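Local coordinates for protein diol-dehydratase (PDB 5I2A) that is a B12-independent, glycyl-radical-type diol dehydratase that probably removes water from 1,2-propanediol, at residues M366-S371 with K391-R396; I9-R14 with L315-W320. One frame throughout, in Å; residues are numbered along the deposited sequence.

Contact 1 of 2, residues M366-S371 with K391-R396; sequences MCITAS and KALLMR
Neighbouring crossover helices of a beta-alpha-beta-alpha-beta run meet here through Ile-368 and Thr-369 on one side and Leu-393 and Arg-396 on the other. The segment axes run nearly parallel, 9° apart and 10.9 Å at closest approach. Ile-368 supplies the apolar part: its CD1 lies 3.7 Å from Leu-393 CD1, while its CG2 sits over the centre of one face of the Arg-396 guanidinium, 4.1 Å above the plane. Helix 362-374 joins strands 346-350 and 380-385, and helix 391-402 leads on to strand 409-412. These three strands are parallel neighbours in one sheet, consistent with a half-barrel of the glycyl radical enzyme fold. Arg-396 reaches across with CG anti to its N (chi1 -176°) and then bends at chi2, which carries NH2 to Thr-369 OG1 at 3.0 Å. That bond is tilted 21° from the guanidinium plane. Water 1, in the plane at the edge, accepts from Arg-396 NE at 2.9 Å. NH2 also forms a salt bridge with Glu-372. With a leucine in place of Arg-396, Glu-372 would probably lose this charge partner and Thr-369 OG1 its N-H donor.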
ATOM      1  N   MET A 366      -5.654   9.061 -45.490  1.00 17.68           N
ATOM      2  CA  MET A 366      -6.044  10.383 -45.006  1.00 15.86           C
ATOM      3  C   MET A 366      -5.206  10.831 -43.805  1.00 17.08           C
ATOM      4  O   MET A 366      -4.987  12.025 -43.619  1.00 17.52           O
ATOM      5  CB  MET A 366      -7.533  10.401 -44.680  1.00 17.18           C
ATOM      6  CG  MET A 366      -8.386  10.253 -45.965  1.00 19.22           C
ATOM      7  SD  MET A 366     -10.110   9.805 -45.698  1.00 28.27           S
ATOM      8  CE  MET A 366     -10.643  11.279 -44.858  1.00 13.70           C
ATOM      9  N   CYS A 367      -4.713   9.875 -43.017  1.00 15.06           N
ATOM     10  CA  CYS A 367      -3.808  10.191 -41.909  1.00 15.51           C
ATOM     11  C   CYS A 367      -2.473  10.724 -42.439  1.00 14.58           C
ATOM     12  O   CYS A 367      -1.914  11.677 -41.910  1.00 15.86           O
ATOM     13  CB  CYS A 367      -3.594   8.957 -41.028  1.00 12.20           C
ATOM     14  SG  CYS A 367      -5.063   8.474 -40.079  1.00 17.13           S
ATOM     15  N   ILE A 368      -1.972  10.111 -43.500  1.00 16.32           N
ATOM     16  CA  ILE A 368      -0.758  10.597 -44.137  1.00 16.17           C
ATOM     17  C   ILE A 368      -0.972  12.018 -44.708  1.00 17.23           C
ATOM     18  O   ILE A 368      -0.126  12.897 -44.569  1.00 14.35           O
ATOM     19  CB  ILE A 368      -0.302   9.642 -45.249  1.00 15.75           C
ATOM     20  CG1 ILE A 368       0.085   8.288 -44.656  1.00 15.57           C
ATOM     21  CG2 ILE A 368       0.864  10.229 -46.012  1.00 18.57           C
ATOM     22  CD1 ILE A 368       0.446   7.238 -45.686  1.00 15.02           C
ATOM     23  N   THR A 369      -2.128  12.237 -45.318  1.00 18.23           N
ATOM     24  CA  THR A 369      -2.454  13.541 -45.888  1.00 17.95           C
ATOM     25  C   THR A 369      -2.527  14.590 -44.783  1.00 16.73           C
ATOM     26  O   THR A 369      -2.067  15.724 -44.951  1.00 18.70           O
ATOM     27  CB  THR A 369      -3.788  13.499 -46.672  1.00 18.96           C
ATOM     28  OG1 THR A 369      -3.646  12.665 -47.830  1.00 18.58           O
ATOM     29  CG2 THR A 369      -4.203  14.897 -47.125  1.00 18.04           C
ATOM     30  N   ALA A 370      -3.098  14.211 -43.647  1.00 16.14           N
ATOM     31  CA  ALA A 370      -3.248  15.158 -42.555  1.00 15.35           C
ATOM     32  C   ALA A 370      -1.881  15.630 -42.048  1.00 15.05           C
ATOM     33  O   ALA A 370      -1.705  16.802 -41.738  1.00 17.73           O
ATOM     34  CB  ALA A 370      -4.074  14.553 -41.419  1.00 12.22           C
ATOM     35  N   SER A 371      -0.910  14.731 -42.002  1.00 14.87           N
ATOM     36  CA  SER A 371       0.457  15.123 -41.652  1.00 17.02           C
ATOM     37  C   SER A 371       1.040  16.124 -42.664  1.00 21.28           C
ATOM     38  O   SER A 371       1.787  17.025 -42.302  1.00 15.91           O
ATOM     39  CB  SER A 371       1.349  13.884 -41.563  1.00 13.99           C
ATOM     40  OG  SER A 371       1.009  13.091 -40.443  1.00 16.68           O
ATOM     41  N   LYS A 391       1.094  -1.496 -51.946  1.00 22.19           N
ATOM     42  CA  LYS A 391       2.161  -0.735 -52.576  1.00 20.58           C
ATOM     43  C   LYS A 391       1.783   0.747 -52.640  1.00 19.81           C
ATOM     44  O   LYS A 391       2.628   1.621 -52.469  1.00 19.35           O
ATOM     45  CB  LYS A 391       2.465  -1.274 -53.981  1.00 25.66           C
ATOM     46  CG  LYS A 391       3.630  -0.555 -54.694  1.00 35.28           C
ATOM     47  CD  LYS A 391       3.863  -1.099 -56.113  1.00 59.56           C
ATOM     48  CE  LYS A 391       4.847  -0.246 -56.932  1.00 54.65           C
ATOM     49  NZ  LYS A 391       6.228  -0.237 -56.373  1.00 53.11           N
ATOM     50  N   ALA A 392       0.504   1.022 -52.865  1.00 18.98           N
ATOM     51  CA  ALA A 392       0.035   2.398 -52.940  1.00 19.00           C
ATOM     52  C   ALA A 392       0.232   3.127 -51.604  1.00 16.27           C
ATOM     53  O   ALA A 392       0.545   4.311 -51.586  1.00 17.58           O
ATOM     54  CB  ALA A 392      -1.431   2.443 -53.353  1.00 18.42           C
ATOM     55  N   LEU A 393       0.034   2.426 -50.493  1.00 17.96           N
ATOM     56  CA  LEU A 393       0.187   3.060 -49.192  1.00 18.01           C
ATOM     57  C   LEU A 393       1.671   3.306 -48.934  1.00 15.65           C
ATOM     58  O   LEU A 393       2.038   4.367 -48.446  1.00 17.76           O
ATOM     59  CB  LEU A 393      -0.439   2.212 -48.069  1.00 16.43           C
ATOM     60  CG  LEU A 393      -0.453   2.890 -46.690  1.00 13.81           C
ATOM     61  CD1 LEU A 393      -1.360   4.121 -46.670  1.00 11.14           C
ATOM     62  CD2 LEU A 393      -0.850   1.888 -45.588  1.00 11.44           C
ATOM     63  N   LEU A 394       2.518   2.341 -49.287  1.00 15.67           N
ATOM     64  CA  LEU A 394       3.963   2.492 -49.103  1.00 16.56           C
ATOM     65  C   LEU A 394       4.501   3.659 -49.915  1.00 19.36           C
ATOM     66  O   LEU A 394       5.330   4.426 -49.427  1.00 17.02           O
ATOM     67  CB  LEU A 394       4.717   1.216 -49.486  1.00 13.55           C
ATOM     68  CG  LEU A 394       4.488  -0.029 -48.612  1.00 18.89           C
ATOM     69  CD1 LEU A 394       5.364  -1.177 -49.080  1.00 18.68           C
ATOM     70  CD2 LEU A 394       4.722   0.261 -47.123  1.00 17.02           C
ATOM     71  N   MET A 395       4.034   3.794 -51.158  1.00 16.06           N
ATOM     72  CA  MET A 395       4.481   4.899 -51.999  1.00 16.91           C
ATOM     73  C   MET A 395       3.986   6.248 -51.457  1.00 16.83           C
ATOM     74  O   MET A 395       4.715   7.232 -51.476  1.00 17.50           O
ATOM     75  CB  MET A 395       4.026   4.689 -53.445  1.00 17.60           C
ATOM     76  CG  MET A 395       4.769   3.543 -54.133  1.00 21.95           C
ATOM     77  SD  MET A 395       6.506   3.951 -54.503  1.00 30.32           S
ATOM     78  CE  MET A 395       6.284   5.065 -55.881  1.00 28.42           C
ATOM     79  N   ARG A 396       2.758   6.282 -50.959  1.00 13.63           N
ATOM     80  CA  ARG A 396       2.236   7.497 -50.354  1.00 16.33           C
ATOM     81  C   ARG A 396       3.028   7.882 -49.094  1.00 18.39           C
ATOM     82  O   ARG A 396       3.258   9.060 -48.825  1.00 17.93           O
ATOM     83  CB  ARG A 396       0.761   7.320 -50.010  1.00 16.34           C
ATOM     84  CG  ARG A 396       0.116   8.549 -49.462  1.00 16.45           C
ATOM     85  CD  ARG A 396      -0.235   9.529 -50.575  1.00 21.64           C
ATOM     86  NE  ARG A 396      -0.914  10.703 -50.043  1.00 27.57           N
ATOM     87  CZ  ARG A 396      -0.295  11.820 -49.674  1.00 29.92           C
ATOM     88  NH1 ARG A 396       1.027  11.915 -49.787  1.00 29.22           N
ATOM     89  NH2 ARG A 396      -0.996  12.847 -49.200  1.00 26.79           N
TER
HETATM   90  O   HOH W   1      -3.810  10.243 -50.156  1.00 28.64           O

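Contact 2 of 2, residues I9-R14 with L315-W320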
ATOM      1  N   ILE A   9      -7.081  14.332 -50.487  1.00 24.89           N
ATOM      2  CA  ILE A   9      -8.241  15.193 -50.304  1.00 22.31           C
ATOM      3  C   ILE A   9      -7.783  16.625 -50.023  1.00 24.99           C
ATOM      4  O   ILE A   9      -6.742  16.831 -49.408  1.00 25.54           O
ATOM      5  CB  ILE A   9      -9.124  14.661 -49.161  1.00 23.62           C
ATOM      6  CG1 ILE A   9      -9.647  13.268 -49.520  1.00 22.88           C
ATOM      7  CG2 ILE A   9     -10.276  15.583 -48.882  1.00 22.34           C
ATOM      8  CD1 ILE A   9     -10.206  12.506 -48.341  1.00 23.58           C
ATOM      9  N   ALA A  10      -8.537  17.611 -50.504  1.00 22.02           N
ATOM     10  CA  ALA A  10      -8.113  19.005 -50.412  1.00 23.90           C
ATOM     11  C   ALA A  10      -8.010  19.474 -48.970  1.00 19.08           C
ATOM     12  O   ALA A  10      -8.658  18.932 -48.071  1.00 23.81           O
ATOM     13  CB  ALA A  10      -9.073  19.914 -51.191  1.00 22.36           C
ATOM     14  N   LYS A  11      -7.181  20.485 -48.769  1.00 16.80           N
ATOM     15  CA  LYS A  11      -6.969  21.082 -47.471  1.00 20.03           C
ATOM     16  C   LYS A  11      -7.832  22.329 -47.284  1.00 26.01           C
ATOM     17  O   LYS A  11      -7.770  23.252 -48.089  1.00 28.31           O
ATOM     18  CB  LYS A  11      -5.487  21.433 -47.296  1.00 21.34           C
ATOM     19  CG  LYS A  11      -5.168  22.161 -45.980  1.00 21.98           C
ATOM     20  CD  LYS A  11      -3.668  22.221 -45.720  1.00 20.46           C
ATOM     21  CE  LYS A  11      -3.131  23.620 -45.809  1.00 28.41           C
ATOM     22  NZ  LYS A  11      -1.907  23.793 -44.982  1.00 30.05           N
ATOM     23  N   SER A  12      -8.620  22.352 -46.215  1.00 22.25           N
ATOM     24  CA  SER A  12      -9.412  23.526 -45.851  1.00 23.56           C
ATOM     25  C   SER A  12      -8.547  24.715 -45.426  1.00 25.10           C
ATOM     26  O   SER A  12      -7.476  24.538 -44.840  1.00 21.59           O
ATOM     27  CB  SER A  12     -10.385  23.174 -44.727  1.00 21.67           C
ATOM     28  OG  SER A  12     -10.960  24.339 -44.161  1.00 25.69           O
ATOM     29  N   ASP A  13      -9.029  25.925 -45.705  0.61 23.84           N
ATOM     30  CA  ASP A  13      -8.276  27.136 -45.387  0.61 22.02           C
ATOM     31  C   ASP A  13      -8.252  27.391 -43.879  0.61 21.52           C
ATOM     32  O   ASP A  13      -7.454  28.188 -43.388  0.61 20.07           O
ATOM     33  CB  ASP A  13      -8.854  28.356 -46.130  0.61 26.23           C
ATOM     34  CG  ASP A  13     -10.271  28.714 -45.686  0.61 26.07           C
ATOM     35  OD1 ASP A  13     -11.088  27.801 -45.441  0.61 28.46           O
ATOM     36  OD2 ASP A  13     -10.568  29.923 -45.585  0.61 33.39           O
ATOM     37  N   ARG A  14      -9.128  26.705 -43.154  1.00 20.75           N
ATOM     38  CA  ARG A  14      -9.155  26.781 -41.689  1.00 21.77           C
ATOM     39  C   ARG A  14      -7.830  26.328 -41.063  1.00 18.21           C
ATOM     40  O   ARG A  14      -7.366  26.905 -40.088  1.00 19.26           O
ATOM     41  CB  ARG A  14     -10.300  25.913 -41.142  1.00 21.45           C
ATOM     42  CG  ARG A  14     -10.503  25.968 -39.627  1.00 20.42           C
ATOM     43  CD  ARG A  14     -11.389  24.815 -39.161  1.00 16.41           C
ATOM     44  NE  ARG A  14     -12.551  24.627 -40.028  1.00 22.77           N
ATOM     45  CZ  ARG A  14     -13.751  25.151 -39.803  1.00 22.08           C
ATOM     46  NH1 ARG A  14     -13.966  25.895 -38.726  1.00 18.06           N
ATOM     47  NH2 ARG A  14     -14.739  24.932 -40.655  1.00 20.41           N
ATOM     48  N   LEU A 315     -11.775  17.284 -40.495  1.00 16.10           N
ATOM     49  CA  LEU A 315     -11.870  16.855 -39.099  1.00 19.46           C
ATOM     50  C   LEU A 315     -10.556  16.219 -38.627  1.00 18.34           C
ATOM     51  O   LEU A 315     -10.063  16.523 -37.548  1.00 18.69           O
ATOM     52  CB  LEU A 315     -13.027  15.877 -38.912  1.00 16.34           C
ATOM     53  CG  LEU A 315     -14.446  16.452 -38.972  1.00 20.86           C
ATOM     54  CD1 LEU A 315     -15.475  15.332 -39.062  1.00 17.00           C
ATOM     55  CD2 LEU A 315     -14.748  17.361 -37.786  1.00 19.10           C
ATOM     56  N   ILE A 316      -9.994  15.341 -39.448  1.00 19.45           N
ATOM     57  CA  ILE A 316      -8.744  14.686 -39.112  1.00 17.66           C
ATOM     58  C   ILE A 316      -7.616  15.720 -39.002  1.00 17.75           C
ATOM     59  O   ILE A 316      -6.814  15.683 -38.061  1.00 17.50           O
ATOM     60  CB  ILE A 316      -8.392  13.607 -40.145  1.00 18.90           C
ATOM     61  CG1 ILE A 316      -9.434  12.484 -40.094  1.00 17.25           C
ATOM     62  CG2 ILE A 316      -7.007  13.057 -39.885  1.00 17.28           C
ATOM     63  CD1 ILE A 316      -9.274  11.430 -41.197  1.00 17.02           C
ATOM     64  N   ASP A 317      -7.575  16.657 -39.950  1.00 15.39           N
ATOM     65  CA  ASP A 317      -6.611  17.747 -39.893  1.00 16.60           C
ATOM     66  C   ASP A 317      -6.748  18.523 -38.576  1.00 15.95           C
ATOM     67  O   ASP A 317      -5.753  18.914 -37.962  1.00 14.92           O
ATOM     68  CB  ASP A 317      -6.779  18.704 -41.080  1.00 16.97           C
ATOM     69  CG  ASP A 317      -6.347  18.090 -42.409  1.00 21.80           C
ATOM     70  OD1 ASP A 317      -5.816  16.958 -42.423  1.00 19.86           O
ATOM     71  OD2 ASP A 317      -6.541  18.750 -43.448  1.00 20.67           O
ATOM     72  N   CYS A 318      -7.988  18.749 -38.156  1.00 15.56           N
ATOM     73  CA  CYS A 318      -8.237  19.448 -36.900  1.00 18.00           C
ATOM     74  C   CYS A 318      -7.666  18.666 -35.700  1.00 16.20           C
ATOM     75  O   CYS A 318      -7.101  19.258 -34.783  1.00 17.31           O
ATOM     76  CB  CYS A 318      -9.735  19.705 -36.718  1.00 15.20           C
ATOM     77  SG  CYS A 318     -10.384  21.128 -37.693  1.00 19.86           S
ATOM     78  N   ILE A 319      -7.803  17.342 -35.721  1.00 16.47           N
ATOM     79  CA  ILE A 319      -7.243  16.506 -34.660  1.00 17.63           C
ATOM     80  C   ILE A 319      -5.713  16.582 -34.657  1.00 16.01           C
ATOM     81  O   ILE A 319      -5.108  16.687 -33.598  1.00 14.74           O
ATOM     82  CB  ILE A 319      -7.702  15.048 -34.791  1.00 15.03           C
ATOM     83  CG1 ILE A 319      -9.190  14.952 -34.472  1.00 14.49           C
ATOM     84  CG2 ILE A 319      -6.890  14.108 -33.864  1.00 12.96           C
ATOM     85  CD1 ILE A 319      -9.770  13.606 -34.757  1.00 17.21           C
ATOM     86  N   TRP A 320      -5.107  16.575 -35.844  1.00 13.93           N
ATOM     87  CA  TRP A 320      -3.663  16.719 -35.959  1.00 13.96           C
ATOM     88  C   TRP A 320      -3.233  18.037 -35.322  1.00 16.26           C
ATOM     89  O   TRP A 320      -2.246  18.081 -34.584  1.00 15.08           O
ATOM     90  CB  TRP A 320      -3.232  16.643 -37.415  1.00 12.62           C
ATOM     91  CG  TRP A 320      -2.769  15.286 -37.932  1.00 14.61           C
ATOM     92  CD1 TRP A 320      -1.652  15.037 -38.690  1.00 13.61           C
ATOM     93  CD2 TRP A 320      -3.389  14.006 -37.711  1.00 14.48           C
ATOM     94  NE1 TRP A 320      -1.565  13.699 -38.981  1.00 12.70           N
ATOM     95  CE2 TRP A 320      -2.613  13.043 -38.395  1.00 10.29           C
ATOM     96  CE3 TRP A 320      -4.529  13.581 -37.019  1.00 16.27           C
ATOM     97  CZ2 TRP A 320      -2.942  11.689 -38.406  1.00 12.37           C
ATOM     98  CZ3 TRP A 320      -4.849  12.232 -37.033  1.00 12.34           C
ATOM     99  CH2 TRP A 320      -4.058  11.306 -37.720  1.00 10.62           C
TER
HETATM  100  O   HOH W   2      -8.777  20.298 -44.208  1.00 18.87           O
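Arg-14 and Cys-318 meet where the loop before helix 14-22 passes helix 309-323. The Arg-14 CB is directed toward that helix, and CG continues anti to the backbone N (chi1 -176°), still 5.2 Å from Cys-318 SG. CD makes the touch, 4.1 Å from Cys-318 SG. At chi3 the chain bends (-44°), and the guanidinium spreads its three nitrogens over three acceptors: NE forms a salt bridge with OE2 of Glu-314, one residue before the segment on the same helix, while in other parts of the chain NH2 forms another with Glu-243 OE2 and NH1 a hydrogen bond to Glu-71 O. At the other end of the residue, Arg-14 N donates to Ser-12 OG (3.2 Å, 160°), a capping bond at the turn into the helix. Ser-12 OG is also hydrogen-bonded to Glu-314 OE2, so a single carboxylate oxygen ties the cap to Arg-14. Further back along the N-terminal arm, water 2 bridges the two segments, accepting from Ser-12 N at 2.9 Å and donating to Asp-317 OD2 at 2.8 Å. Lys-11 CG passes 4.5 Å from Asp-317 OD2, which His-373 ND1 also engages, while Lys-11 NZ is hydrogen-bonded to His-373 O.

Helix 362-374, one partner of contact 1, also packs against helix 309-323 of contact 2 through Ala-370, and Ser-371 OG is probably hydrogen-bonded to Trp-320 NE1 at 3.0 Å. The two centres are about 15 Å apart. Contact 1 is wholly buried and joins two regular helices flanking the same sheet, combining apolar packing with one direct side-chain bond. Contact 2 covers less than half as much surface, 94 against 205 Å², and lays an irregular, partly exposed N-terminal arm on buried residues of a helix. Its segments meet through water and van der Waals touch; Arg-14 is answered partly by Glu-314 of helix 309-323 itself, just before the segment, and partly by Glu-243 farther off.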